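Local atomic coordinates of manganese lipoxygenase (Gaeumannomyces graminis, PDB entry 5FX8), a protein that oxygenates linoleic and alpha-linolenic acids at a catalytic manganese, giving 11S- and 13R-hydroperoxides and converting the 11S product into the 13R one. Residues L163-R168 and F247-I252; A233-F238 and A251-V256; M277-D282 and L493-A498; L500-P505 and L519-P524. All blocks are in the same frame, centred on the assembly; numbering follows the deposited sequence.

Contact 1 of 4, residues L163-R168 and F247-I252; sequences LFSMER and FLPLAI
F247 meets S165 twice, through its backbone and through its ring. Its carbonyl O accepts a hydrogen bond from S165 OG at 2.7 Å, the hydroxyl standing 34° off the carbonyl plane; the carbonyls of D161 and L162 lie within bonding reach of the same hydroxyl, whose one hydrogen they must share with F247 O. With CG set opposite the backbone N (chi1 -178°), the F247 ring is carried alongside the helix backbone, where S165 O sits at the ring edge, 3.4 Å from F247 CE2. M166 SD makes an oblique Met-aromatic contact, 5.5 Å from the F247 ring centroid, and also lies against F247 CB. L248 turns its side chain from the helix, yet its CA is the nearest of the strand's CA atoms to that of S165. P249 faces the helix again: its CD packs on S165 CB at 3.6 Å, while its CB lies at the edge of the F164 ring. After the classic beta bulge in which L250 and A251 both face L237, I252 points back and its CD1 meets F164 CZ at 3.9 Å. Helix 161-166 thus lies against strand 246-253 of the five-stranded antiparallel sheet, with F238 of the adjacent strand touching S165, and F164 reaching K275 and N279 of helix 268-305.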
loop_
_atom_site.group_PDB
_atom_site.type_symbol
_atom_site.label_atom_id
_atom_site.label_comp_id
_atom_site.label_asym_id
_atom_site.label_seq_id
_atom_site.Cartn_x
_atom_site.Cartn_y
_atom_site.Cartn_z
ATOM N N LEU A 163 -19.359 -14.345 -7.141
ATOM C CA LEU A 163 -18.230 -13.667 -6.538
ATOM C C LEU A 163 -16.923 -14.103 -7.175
ATOM O O LEU A 163 -15.987 -13.308 -7.256
ATOM C CB LEU A 163 -18.217 -13.926 -5.037
ATOM C CG LEU A 163 -17.077 -13.435 -4.144
ATOM C CD1 LEU A 163 -17.607 -13.246 -2.766
ATOM C CD2 LEU A 163 -15.929 -14.413 -4.092
ATOM N N PHE A 164 -16.821 -15.355 -7.617
ATOM C CA PHE A 164 -15.565 -15.810 -8.194
ATOM C C PHE A 164 -15.350 -15.228 -9.579
ATOM O O PHE A 164 -14.215 -14.943 -9.971
ATOM C CB PHE A 164 -15.518 -17.331 -8.267
ATOM C CG PHE A 164 -14.338 -17.839 -9.014
ATOM C CD1 PHE A 164 -13.072 -17.786 -8.447
ATOM C CD2 PHE A 164 -14.477 -18.326 -10.295
ATOM C CE1 PHE A 164 -11.972 -18.229 -9.140
ATOM C CE2 PHE A 164 -13.395 -18.770 -10.991
ATOM C CZ PHE A 164 -12.137 -18.730 -10.414
ATOM N N SER A 165 -16.414 -15.072 -10.349
ATOM C CA SER A 165 -16.256 -14.481 -11.666
ATOM C C SER A 165 -16.098 -12.963 -11.579
ATOM O O SER A 165 -15.245 -12.382 -12.255
ATOM C CB SER A 165 -17.439 -14.866 -12.538
ATOM O OG SER A 165 -18.618 -14.472 -11.881
ATOM N N MET A 166 -16.878 -12.308 -10.728
ATOM C CA MET A 166 -16.804 -10.853 -10.657
ATOM C C MET A 166 -15.454 -10.327 -10.163
ATOM O O MET A 166 -15.121 -9.182 -10.455
ATOM C CB MET A 166 -17.916 -10.319 -9.771
ATOM C CG MET A 166 -19.252 -10.328 -10.435
ATOM S SD MET A 166 -19.151 -9.651 -12.076
ATOM C CE MET A 166 -19.539 -7.962 -11.693
ATOM N N GLU A 167 -14.669 -11.120 -9.427
ATOM C CA GLU A 167 -13.336 -10.682 -9.045
ATOM C C GLU A 167 -12.488 -10.286 -10.249
ATOM O O GLU A 167 -11.629 -9.409 -10.131
ATOM C CB GLU A 167 -12.633 -11.779 -8.246
ATOM C CG GLU A 167 -12.939 -11.786 -6.757
ATOM C CD GLU A 167 -12.457 -13.046 -6.033
ATOM O OE1 GLU A 167 -11.695 -13.839 -6.606
ATOM O OE2 GLU A 167 -12.869 -13.269 -4.880
ATOM N N ARG A 168 -12.701 -10.919 -11.406
ATOM C CA ARG A 168 -11.954 -10.588 -12.610
ATOM C C ARG A 168 -12.352 -9.247 -13.198
ATOM O O ARG A 168 -11.737 -8.819 -14.166
ATOM C CB ARG A 168 -12.130 -11.656 -13.691
ATOM C CG ARG A 168 -12.090 -13.085 -13.226
ATOM C CD ARG A 168 -10.936 -13.344 -12.319
ATOM N NE ARG A 168 -11.359 -13.997 -11.098
ATOM C CZ ARG A 168 -10.632 -14.034 -10.002
ATOM N NH1 ARG A 168 -9.467 -13.448 -9.990
ATOM N NH2 ARG A 168 -11.070 -14.656 -8.931
ATOM N N PHE A 247 -22.104 -12.117 -15.502
ATOM C CA PHE A 247 -20.788 -12.635 -15.854
ATOM C C PHE A 247 -20.457 -13.800 -14.921
ATOM O O PHE A 247 -20.455 -13.637 -13.699
ATOM C CB PHE A 247 -19.772 -11.500 -15.739
ATOM C CG PHE A 247 -18.397 -11.870 -16.118
ATOM C CD1 PHE A 247 -18.029 -11.941 -17.428
ATOM C CD2 PHE A 247 -17.456 -12.135 -15.159
ATOM C CE1 PHE A 247 -16.766 -12.287 -17.768
ATOM C CE2 PHE A 247 -16.200 -12.472 -15.519
ATOM C CZ PHE A 247 -15.865 -12.546 -16.826
ATOM N N LEU A 248 -20.186 -14.971 -15.474
ATOM C CA LEU A 248 -20.180 -16.187 -14.674
ATOM C C LEU A 248 -19.013 -17.105 -15.017
ATOM O O LEU A 248 -18.453 -17.042 -16.115
ATOM C CB LEU A 248 -21.506 -16.948 -14.858
ATOM C CG LEU A 248 -22.768 -16.433 -14.183
ATOM C CD1 LEU A 248 -23.879 -17.357 -14.532
ATOM C CD2 LEU A 248 -22.615 -16.415 -12.705
ATOM N N PRO A 249 -18.630 -17.980 -14.096
ATOM C CA PRO A 249 -17.612 -18.981 -14.410
ATOM C C PRO A 249 -18.170 -20.109 -15.253
ATOM O O PRO A 249 -19.311 -20.542 -15.087
ATOM C CB PRO A 249 -17.191 -19.495 -13.028
ATOM C CG PRO A 249 -18.367 -19.347 -12.199
ATOM C CD PRO A 249 -19.088 -18.101 -12.698
ATOM N N LEU A 250 -17.340 -20.584 -16.175
ATOM C CA LEU A 250 -17.710 -21.718 -17.010
ATOM C C LEU A 250 -16.815 -22.922 -16.739
ATOM O O LEU A 250 -17.308 -23.944 -16.271
ATOM C CB LEU A 250 -17.684 -21.309 -18.491
ATOM C CG LEU A 250 -18.538 -22.166 -19.427
ATOM C CD1 LEU A 250 -18.922 -21.440 -20.701
ATOM C CD2 LEU A 250 -17.836 -23.431 -19.784
ATOM N N ALA A 251 -15.513 -22.838 -16.992
ATOM C CA ALA A 251 -14.633 -23.976 -16.776
ATOM C C ALA A 251 -13.268 -23.496 -16.303
ATOM O O ALA A 251 -12.901 -22.336 -16.474
ATOM C CB ALA A 251 -14.487 -24.810 -18.048
ATOM N N ILE A 252 -12.517 -24.411 -15.704
ATOM C CA ILE A 252 -11.160 -24.146 -15.249
ATOM C C ILE A 252 -10.299 -25.332 -15.644
ATOM O O ILE A 252 -10.609 -26.467 -15.287
ATOM C CB ILE A 252 -11.098 -23.909 -13.727
ATOM C CG1 ILE A 252 -11.916 -22.675 -13.349
ATOM C CG2 ILE A 252 -9.659 -23.731 -13.262
ATOM C CD1 ILE A 252 -11.985 -22.395 -11.864
#

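Contact 2 of 4, residues A233-F238 and A251-V256; sequences ACQGLF and AIKTNV
Q235 and K253 form a hydrogen-bonded pair in an antiparallel beta hairpin, built from strands 235-241 and 246-253, whose short segments here run at 166° to each other. The tight part is the backbone. Q235 N donates to K253 O at 2.9 Å, and K253 N returns a nearly straight bond to Q235 O (N-H...O 170°). L237 and A251 make the next such pair, in which L237 N to A251 O (2.9 Å) is shorter than A251 N to L237 O (3.3 Å). Between them G236 and I252 are the non-hydrogen-bonded pair, with CA atoms 4.6 Å apart; the CA-H of I252 points at Q235 O. On the I252 face, CG2 of I252 packs against C234 SG at 3.9 Å, and helix 268-305 covers both residues through W271, A274, M277 and F278. On the other face F188 packs on Q235, A251 and K253. The looser part begins at K253, partly exposed, whose chain extends toward a weak, long ion pair with D259, and continues into the loop, where N255 and V256 are also partly exposed. Past the regular strands, A233 N still bonds T254 O at 2.8 Å. T254 opens an ST turn, its OG1 accepting from V256 N at 3.2 Å with an N-H...O angle of 174°.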
loop_
_atom_site.group_PDB
_atom_site.type_symbol
_atom_site.label_atom_id
_atom_site.label_comp_id
_atom_site.label_asym_id
_atom_site.label_seq_id
_atom_site.Cartn_x
_atom_site.Cartn_y
_atom_site.Cartn_z
ATOM N N ALA A 233 -1.510 -24.121 -13.433
ATOM C CA ALA A 233 -1.322 -23.049 -14.401
ATOM C C ALA A 233 -2.684 -22.814 -15.069
ATOM O O ALA A 233 -2.920 -23.090 -16.242
ATOM C CB ALA A 233 -0.219 -23.383 -15.400
ATOM N N CYS A 234 -3.625 -22.294 -14.293
ATOM C CA CYS A 234 -5.023 -22.366 -14.684
ATOM C C CYS A 234 -5.354 -21.435 -15.838
ATOM O O CYS A 234 -4.828 -20.327 -15.953
ATOM C CB CYS A 234 -5.919 -22.038 -13.505
ATOM S SG CYS A 234 -5.934 -23.343 -12.303
ATOM N N GLN A 235 -6.216 -21.913 -16.710
ATOM C CA GLN A 235 -6.940 -21.080 -17.643
ATOM C C GLN A 235 -8.376 -21.115 -17.178
ATOM O O GLN A 235 -8.923 -22.192 -16.955
ATOM C CB GLN A 235 -6.828 -21.599 -19.067
ATOM C CG GLN A 235 -5.458 -21.585 -19.615
ATOM C CD GLN A 235 -5.433 -22.094 -21.012
ATOM O OE1 GLN A 235 -5.004 -21.396 -21.927
ATOM N NE2 GLN A 235 -5.903 -23.310 -21.203
ATOM N N GLY A 236 -8.971 -19.945 -16.995
ATOM C CA GLY A 236 -10.359 -19.831 -16.603
ATOM C C GLY A 236 -11.172 -19.295 -17.768
ATOM O O GLY A 236 -10.790 -18.309 -18.401
ATOM N N LEU A 237 -12.280 -19.969 -18.044
ATOM C CA LEU A 237 -13.226 -19.563 -19.067
ATOM C C LEU A 237 -14.468 -19.019 -18.383
ATOM O O LEU A 237 -15.025 -19.663 -17.490
ATOM C CB LEU A 237 -13.582 -20.737 -19.954
ATOM C CG LEU A 237 -14.094 -20.483 -21.352
ATOM C CD1 LEU A 237 -13.128 -19.637 -22.108
ATOM C CD2 LEU A 237 -14.206 -21.834 -22.000
ATOM N N PHE A 238 -14.876 -17.819 -18.784
ATOM C CA PHE A 238 -16.031 -17.161 -18.211
ATOM C C PHE A 238 -16.994 -16.784 -19.323
ATOM O O PHE A 238 -16.613 -16.690 -20.485
ATOM C CB PHE A 238 -15.614 -15.951 -17.426
ATOM C CG PHE A 238 -14.624 -16.244 -16.366
ATOM C CD1 PHE A 238 -13.280 -16.348 -16.657
ATOM C CD2 PHE A 238 -15.032 -16.383 -15.062
ATOM C CE1 PHE A 238 -12.382 -16.604 -15.672
ATOM C CE2 PHE A 238 -14.141 -16.639 -14.077
ATOM C CZ PHE A 238 -12.816 -16.752 -14.372
ATOM N N ALA A 251 -15.513 -22.838 -16.992
ATOM C CA ALA A 251 -14.633 -23.976 -16.776
ATOM C C ALA A 251 -13.268 -23.496 -16.303
ATOM O O ALA A 251 -12.901 -22.336 -16.474
ATOM C CB ALA A 251 -14.487 -24.810 -18.048
ATOM N N ILE A 252 -12.517 -24.411 -15.704
ATOM C CA ILE A 252 -11.160 -24.146 -15.249
ATOM C C ILE A 252 -10.299 -25.332 -15.644
ATOM O O ILE A 252 -10.609 -26.467 -15.287
ATOM C CB ILE A 252 -11.098 -23.909 -13.727
ATOM C CG1 ILE A 252 -11.916 -22.675 -13.349
ATOM C CG2 ILE A 252 -9.659 -23.731 -13.262
ATOM C CD1 ILE A 252 -11.985 -22.395 -11.864
ATOM N N LYS A 253 -9.222 -25.076 -16.373
ATOM C CA LYS A 253 -8.291 -26.107 -16.800
ATOM C C LYS A 253 -6.941 -25.873 -16.131
ATOM O O LYS A 253 -6.364 -24.790 -16.266
ATOM C CB LYS A 253 -8.147 -26.092 -18.319
ATOM C CG LYS A 253 -7.600 -27.358 -18.888
ATOM C CD LYS A 253 -7.170 -27.183 -20.300
ATOM C CE LYS A 253 -6.748 -28.493 -20.867
ATOM N NZ LYS A 253 -6.012 -28.247 -22.102
ATOM N N THR A 254 -6.418 -26.893 -15.447
ATOM C CA THR A 254 -5.232 -26.710 -14.611
ATOM C C THR A 254 -3.957 -26.575 -15.417
ATOM O O THR A 254 -3.005 -25.944 -14.951
ATOM C CB THR A 254 -5.029 -27.889 -13.684
ATOM O OG1 THR A 254 -4.542 -28.980 -14.464
ATOM C CG2 THR A 254 -6.321 -28.265 -13.003
ATOM N N ASN A 255 -3.883 -27.226 -16.569
ATOM C CA ASN A 255 -2.702 -27.211 -17.424
ATOM C C ASN A 255 -1.474 -27.803 -16.767
ATOM O O ASN A 255 -0.358 -27.474 -17.170
ATOM C CB ASN A 255 -2.350 -25.804 -17.892
ATOM C CG ASN A 255 -3.354 -25.241 -18.829
ATOM O OD1 ASN A 255 -3.828 -24.135 -18.627
ATOM N ND2 ASN A 255 -3.686 -25.986 -19.872
ATOM N N VAL A 256 -1.634 -28.638 -15.744
ATOM C CA VAL A 256 -0.518 -29.328 -15.114
ATOM C C VAL A 256 -0.942 -30.751 -14.781
ATOM O O VAL A 256 -2.120 -31.037 -14.558
ATOM C CB VAL A 256 -0.011 -28.612 -13.840
ATOM C CG1 VAL A 256 0.583 -27.314 -14.186
ATOM C CG2 VAL A 256 -1.122 -28.420 -12.842
#

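Contact 3 of 4, residues M277-D282 and L493-A498; sequences MFNNND and LPLHPA
N279 and H496 bring their CA atoms within 5.3 Å, and N280 and P497 within 5.8 Å, where the helical segment 277-282 passes the irregular chain 493-498. Two successive asparagines bridge this gap by donating side-chain N-H groups to backbone carbonyls. N279 ND2 bonds L495 O at 2.9 Å; the acceptor lies close to the amide plane, but the donor stands 47° above the plane of the carbonyl. N280 ND2 gives a straighter bond to P497 O at 2.8 Å, and a weak one to A498 O at 3.1 Å. A first torsion that sets CG opposite the backbone N (chi1 -179°) turns the N280 amide toward the loop. ND2 there faces two consecutive carbonyls of a chain that lacks regular backbone pairing here. Carbon atoms close in round the N279 amide: L495 CD1 approaches ND2 at 3.5 Å, and H496 CD2 comes to 3.4 Å from N279 CG, with amide and imidazole planes 31° apart. The imidazole itself is fixed from outside, ND1 by V492 O and NE2 by E167 OE1, while Q532 of helix 526-539 grips the backbone at H496 and A498. The arrangement is one of side-chain amides tying a loop to a helix, in this case the long lipoxygenase helix 268-305 that farther along supplies the manganese ligands H290 and H294.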
loop_
_atom_site.group_PDB
_atom_site.type_symbol
_atom_site.label_atom_id
_atom_site.label_comp_id
_atom_site.label_asym_id
_atom_site.label_seq_id
_atom_site.Cartn_x
_atom_site.Cartn_y
_atom_site.Cartn_z
ATOM N N MET A 277 -7.327 -23.050 -6.858
ATOM C CA MET A 277 -6.101 -23.092 -7.648
ATOM C C MET A 277 -6.001 -21.888 -8.578
ATOM O O MET A 277 -4.929 -21.272 -8.714
ATOM C CB MET A 277 -6.027 -24.398 -8.431
ATOM C CG MET A 277 -5.952 -25.595 -7.547
ATOM S SD MET A 277 -5.706 -27.144 -8.432
ATOM C CE MET A 277 -7.314 -27.487 -9.101
ATOM N N PHE A 278 -7.108 -21.535 -9.223
ATOM C CA PHE A 278 -7.109 -20.338 -10.048
ATOM C C PHE A 278 -6.794 -19.106 -9.221
ATOM O O PHE A 278 -6.083 -18.221 -9.683
ATOM C CB PHE A 278 -8.447 -20.183 -10.758
ATOM C CG PHE A 278 -8.553 -18.943 -11.609
ATOM C CD1 PHE A 278 -8.918 -17.725 -11.061
ATOM C CD2 PHE A 278 -8.346 -19.011 -12.973
ATOM C CE1 PHE A 278 -9.038 -16.623 -11.830
ATOM C CE2 PHE A 278 -8.469 -17.895 -13.754
ATOM C CZ PHE A 278 -8.815 -16.690 -13.164
ATOM N N ASN A 279 -7.313 -19.014 -8.006
ATOM C CA ASN A 279 -7.036 -17.811 -7.236
ATOM C C ASN A 279 -5.566 -17.722 -6.840
ATOM O O ASN A 279 -5.024 -16.622 -6.683
ATOM C CB ASN A 279 -7.934 -17.772 -6.021
ATOM C CG ASN A 279 -9.356 -17.421 -6.376
ATOM O OD1 ASN A 279 -9.615 -16.802 -7.389
ATOM N ND2 ASN A 279 -10.284 -17.821 -5.540
ATOM N N ASN A 280 -4.922 -18.873 -6.678
ATOM C CA ASN A 280 -3.496 -18.939 -6.435
ATOM C C ASN A 280 -2.713 -18.417 -7.630
ATOM O O ASN A 280 -1.760 -17.631 -7.485
ATOM C CB ASN A 280 -3.154 -20.392 -6.136
ATOM C CG ASN A 280 -1.719 -20.603 -5.837
ATOM O OD1 ASN A 280 -0.972 -21.116 -6.650
ATOM N ND2 ASN A 280 -1.322 -20.215 -4.657
ATOM N N ASN A 281 -3.102 -18.848 -8.828
ATOM C CA ASN A 281 -2.418 -18.350 -10.011
ATOM C C ASN A 281 -2.676 -16.861 -10.229
ATOM O O ASN A 281 -1.774 -16.118 -10.626
ATOM C CB ASN A 281 -2.836 -19.164 -11.224
ATOM C CG ASN A 281 -2.422 -20.599 -11.121
ATOM O OD1 ASN A 281 -3.189 -21.505 -11.425
ATOM N ND2 ASN A 281 -1.194 -20.822 -10.687
ATOM N N ASP A 282 -3.895 -16.407 -9.956
ATOM C CA ASP A 282 -4.243 -15.006 -10.115
ATOM C C ASP A 282 -3.515 -14.131 -9.106
ATOM O O ASP A 282 -3.100 -13.017 -9.437
ATOM C CB ASP A 282 -5.754 -14.841 -9.995
ATOM C CG ASP A 282 -6.234 -13.540 -10.563
ATOM O OD1 ASP A 282 -6.138 -13.371 -11.793
ATOM O OD2 ASP A 282 -6.689 -12.679 -9.777
ATOM N N LEU A 493 -8.130 -15.608 2.791
ATOM C CA LEU A 493 -8.282 -17.050 2.981
ATOM C C LEU A 493 -9.725 -17.384 3.323
ATOM O O LEU A 493 -10.400 -16.650 4.031
ATOM C CB LEU A 493 -7.325 -17.568 4.071
ATOM C CG LEU A 493 -5.851 -17.544 3.638
ATOM C CD1 LEU A 493 -4.903 -17.724 4.765
ATOM C CD2 LEU A 493 -5.534 -18.581 2.606
ATOM N N PRO A 494 -10.191 -18.542 2.876
ATOM C CA PRO A 494 -9.440 -19.638 2.284
ATOM C C PRO A 494 -9.442 -19.645 0.792
ATOM O O PRO A 494 -8.748 -20.454 0.202
ATOM C CB PRO A 494 -10.190 -20.847 2.800
ATOM C CG PRO A 494 -11.566 -20.380 2.822
ATOM C CD PRO A 494 -11.522 -18.980 3.294
ATOM N N LEU A 495 -10.234 -18.763 0.186
ATOM C CA LEU A 495 -10.377 -18.776 -1.262
ATOM C C LEU A 495 -9.116 -18.340 -1.994
ATOM O O LEU A 495 -8.945 -18.694 -3.161
ATOM C CB LEU A 495 -11.555 -17.892 -1.672
ATOM C CG LEU A 495 -12.786 -18.694 -2.123
ATOM C CD1 LEU A 495 -12.468 -19.425 -3.375
ATOM C CD2 LEU A 495 -13.230 -19.705 -1.084
ATOM N N HIS A 496 -8.226 -17.595 -1.355
ATOM C CA HIS A 496 -7.059 -17.032 -2.027
ATOM C C HIS A 496 -5.763 -17.327 -1.293
ATOM O O HIS A 496 -5.182 -16.428 -0.675
ATOM C CB HIS A 496 -7.184 -15.522 -2.154
ATOM C CG HIS A 496 -8.428 -15.071 -2.836
ATOM N ND1 HIS A 496 -9.554 -14.693 -2.144
ATOM C CD2 HIS A 496 -8.716 -14.913 -4.148
ATOM C CE1 HIS A 496 -10.484 -14.323 -3.002
ATOM N NE2 HIS A 496 -10.001 -14.449 -4.224
ATOM N N PRO A 497 -5.245 -18.547 -1.391
ATOM C CA PRO A 497 -3.992 -18.876 -0.702
ATOM C C PRO A 497 -2.743 -18.527 -1.499
ATOM O O PRO A 497 -2.657 -18.736 -2.709
ATOM C CB PRO A 497 -4.105 -20.389 -0.510
ATOM C CG PRO A 497 -4.878 -20.835 -1.653
ATOM C CD PRO A 497 -5.837 -19.723 -2.038
ATOM N N ALA A 498 -1.758 -17.977 -0.796
ATOM C CA ALA A 498 -0.485 -17.691 -1.435
ATOM C C ALA A 498 0.199 -18.954 -1.949
ATOM O O ALA A 498 0.896 -18.908 -2.958
ATOM C CB ALA A 498 0.420 -16.968 -0.462
#

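Contact 4 of 4, residues L500-P505 and L519-P524; sequences LYAPIP and LLAWLP
W522 meets A502 and P503 through its indole, and hydrogen bonds fix both ends of this residue. Its NE1 donates to P503 O at 2.9 Å, arriving 53° above the carbonyl plane, while its backbone O accepts from Y501 N at 2.8 Å. The same O is approached by the CA-H of L500 at 3.4 Å between L500 CA and W522 O, and it also lies at the edge of the Y501 ring. A CH-pi contact comes next: the A502 methyl sits over one face of the indole, its CB 3.5 Å from the centroid of the five-membered ring and only 7° off the normal. The tryptophan's CG is opposite its own carbonyl carbon (chi1 -77°), which lets the indole extend with one face against A502 CB and on toward P505. Apolar packing completes the set. P505 CG touches W522 CZ2 at 3.7 Å, obliquely to the ring system, and at the other end Y501 CE1 meets P524 CB at 3.6 Å, the two side chains crossing at about a right angle. From helix 268-305, L273 touches both W522 and P505, and M277 touches L500 and I504. With neither segment in a regular helix or strand, this is a loop-to-loop contact centred on the W522 indole, between two parts of the long chain joining helices 485-490 and 526-539, partly buried and away from the metal site.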
loop_
_atom_site.group_PDB
_atom_site.type_symbol
_atom_site.label_atom_id
_atom_site.label_comp_id
_atom_site.label_asym_id
_atom_site.label_seq_id
_atom_site.Cartn_x
_atom_site.Cartn_y
_atom_site.Cartn_z
ATOM N N LEU A 500 -0.194 -23.529 -2.367
ATOM C CA LEU A 500 -0.936 -24.770 -2.178
ATOM C C LEU A 500 -0.034 -25.811 -1.528
ATOM O O LEU A 500 1.132 -25.958 -1.907
ATOM C CB LEU A 500 -1.477 -25.301 -3.498
ATOM C CG LEU A 500 -2.224 -24.299 -4.377
ATOM C CD1 LEU A 500 -2.760 -25.022 -5.592
ATOM C CD2 LEU A 500 -3.354 -23.636 -3.611
ATOM N N TYR A 501 -0.582 -26.538 -0.560
ATOM C CA TYR A 501 0.193 -27.389 0.324
ATOM C C TYR A 501 -0.077 -28.868 0.092
ATOM O O TYR A 501 0.384 -29.702 0.859
ATOM C CB TYR A 501 -0.067 -26.992 1.782
ATOM C CG TYR A 501 0.529 -25.637 2.136
ATOM C CD1 TYR A 501 -0.184 -24.471 1.901
ATOM C CD2 TYR A 501 1.818 -25.522 2.669
ATOM C CE1 TYR A 501 0.333 -23.253 2.195
ATOM C CE2 TYR A 501 2.348 -24.292 2.969
ATOM C CZ TYR A 501 1.587 -23.165 2.713
ATOM O OH TYR A 501 2.044 -21.915 2.975
ATOM N N ALA A 502 -0.779 -29.211 -0.971
ATOM C CA ALA A 502 -1.025 -30.593 -1.307
ATOM C C ALA A 502 -0.978 -30.705 -2.818
ATOM O O ALA A 502 -1.301 -29.746 -3.520
ATOM C CB ALA A 502 -2.380 -31.078 -0.771
ATOM N N PRO A 503 -0.566 -31.852 -3.343
ATOM C CA PRO A 503 -0.359 -31.970 -4.790
ATOM C C PRO A 503 -1.640 -31.773 -5.572
ATOM O O PRO A 503 -2.735 -32.104 -5.115
ATOM C CB PRO A 503 0.163 -33.402 -4.952
ATOM C CG PRO A 503 0.731 -33.720 -3.665
ATOM C CD PRO A 503 -0.110 -33.054 -2.635
ATOM N N ILE A 504 -1.472 -31.257 -6.783
ATOM C CA ILE A 504 -2.603 -31.050 -7.686
ATOM C C ILE A 504 -3.276 -32.383 -7.946
ATOM O O ILE A 504 -2.607 -33.318 -8.421
ATOM C CB ILE A 504 -2.138 -30.424 -9.010
ATOM C CG1 ILE A 504 -1.503 -29.055 -8.787
ATOM C CG2 ILE A 504 -3.277 -30.367 -10.001
ATOM C CD1 ILE A 504 -2.336 -28.160 -8.011
ATOM N N PRO A 505 -4.581 -32.509 -7.711
ATOM C CA PRO A 505 -5.261 -33.795 -7.916
ATOM C C PRO A 505 -5.055 -34.386 -9.304
ATOM O O PRO A 505 -4.807 -33.681 -10.285
ATOM C CB PRO A 505 -6.735 -33.456 -7.679
ATOM C CG PRO A 505 -6.700 -32.241 -6.783
ATOM C CD PRO A 505 -5.495 -31.466 -7.204
ATOM N N LEU A 519 -10.771 -28.980 0.638
ATOM C CA LEU A 519 -10.205 -29.683 1.794
ATOM C C LEU A 519 -9.049 -28.897 2.406
ATOM O O LEU A 519 -8.309 -28.215 1.701
ATOM C CB LEU A 519 -9.741 -31.082 1.379
ATOM C CG LEU A 519 -9.439 -32.171 2.406
ATOM C CD1 LEU A 519 -8.308 -31.797 3.349
ATOM C CD2 LEU A 519 -10.710 -32.543 3.185
ATOM N N LEU A 520 -8.880 -29.024 3.724
ATOM C CA LEU A 520 -7.840 -28.284 4.421
ATOM C C LEU A 520 -6.450 -28.658 3.963
ATOM O O LEU A 520 -5.510 -27.923 4.256
ATOM C CB LEU A 520 -7.937 -28.514 5.921
ATOM C CG LEU A 520 -9.165 -27.951 6.613
ATOM C CD1 LEU A 520 -9.227 -28.442 8.013
ATOM C CD2 LEU A 520 -9.107 -26.464 6.627
ATOM N N ALA A 521 -6.285 -29.775 3.264
ATOM C CA ALA A 521 -4.940 -30.253 2.994
ATOM C C ALA A 521 -4.241 -29.406 1.953
ATOM O O ALA A 521 -3.013 -29.377 1.908
ATOM C CB ALA A 521 -4.972 -31.706 2.551
ATOM N N TRP A 522 -4.987 -28.725 1.104
ATOM C CA TRP A 522 -4.329 -27.876 0.127
ATOM C C TRP A 522 -4.018 -26.514 0.706
ATOM O O TRP A 522 -3.151 -25.814 0.196
ATOM C CB TRP A 522 -5.195 -27.771 -1.128
ATOM C CG TRP A 522 -5.137 -29.015 -2.021
ATOM C CD1 TRP A 522 -4.315 -29.208 -3.094
ATOM C CD2 TRP A 522 -5.920 -30.218 -1.905
ATOM N NE1 TRP A 522 -4.536 -30.444 -3.654
ATOM C CE2 TRP A 522 -5.511 -31.087 -2.938
ATOM C CE3 TRP A 522 -6.922 -30.648 -1.027
ATOM C CZ2 TRP A 522 -6.071 -32.358 -3.114
ATOM C CZ3 TRP A 522 -7.480 -31.918 -1.211
ATOM C CH2 TRP A 522 -7.048 -32.747 -2.237
ATOM N N LEU A 523 -4.634 -26.173 1.755
ATOM C CA LEU A 523 -4.601 -24.825 2.278
ATOM C C LEU A 523 -3.546 -24.700 3.362
ATOM O O LEU A 523 -3.110 -25.692 3.926
ATOM C CB LEU A 523 -5.980 -24.459 2.832
ATOM C CG LEU A 523 -7.081 -24.278 1.798
ATOM C CD1 LEU A 523 -8.362 -23.956 2.473
ATOM C CD2 LEU A 523 -6.689 -23.123 0.911
ATOM N N PRO A 524 -3.103 -23.495 3.692
ATOM C CA PRO A 524 -2.122 -23.367 4.770
ATOM C C PRO A 524 -2.689 -23.803 6.113
ATOM O O PRO A 524 -3.898 -23.787 6.346
ATOM C CB PRO A 524 -1.801 -21.871 4.767
ATOM C CG PRO A 524 -2.978 -21.238 4.116
ATOM C CD PRO A 524 -3.354 -22.193 3.052
#

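In the fold
Helix 268-305 relates all four contacts: it supplies one side of contact 3 and packs against residues of the other three. Contacts 1 and 2 share A251 and I252 on strand 246-253, with centres 12 Å apart. Contact 1 reaches contact 3 by charge, R168 NH1 to D282 OD2 at 2.9 Å, and contact 2 reaches it through a probable hydrogen bond from C234 N to N281 OD1, 3.0 Å. Contacts 3 and 4, 11 Å between centres, meet where M277 SD lies 3.5 Å from I504 CD1; contacts 1 and 4 do not touch. Contact 3 approaches the manganese site, the side chain of A498 being about 12 Å from that of the ligand N482.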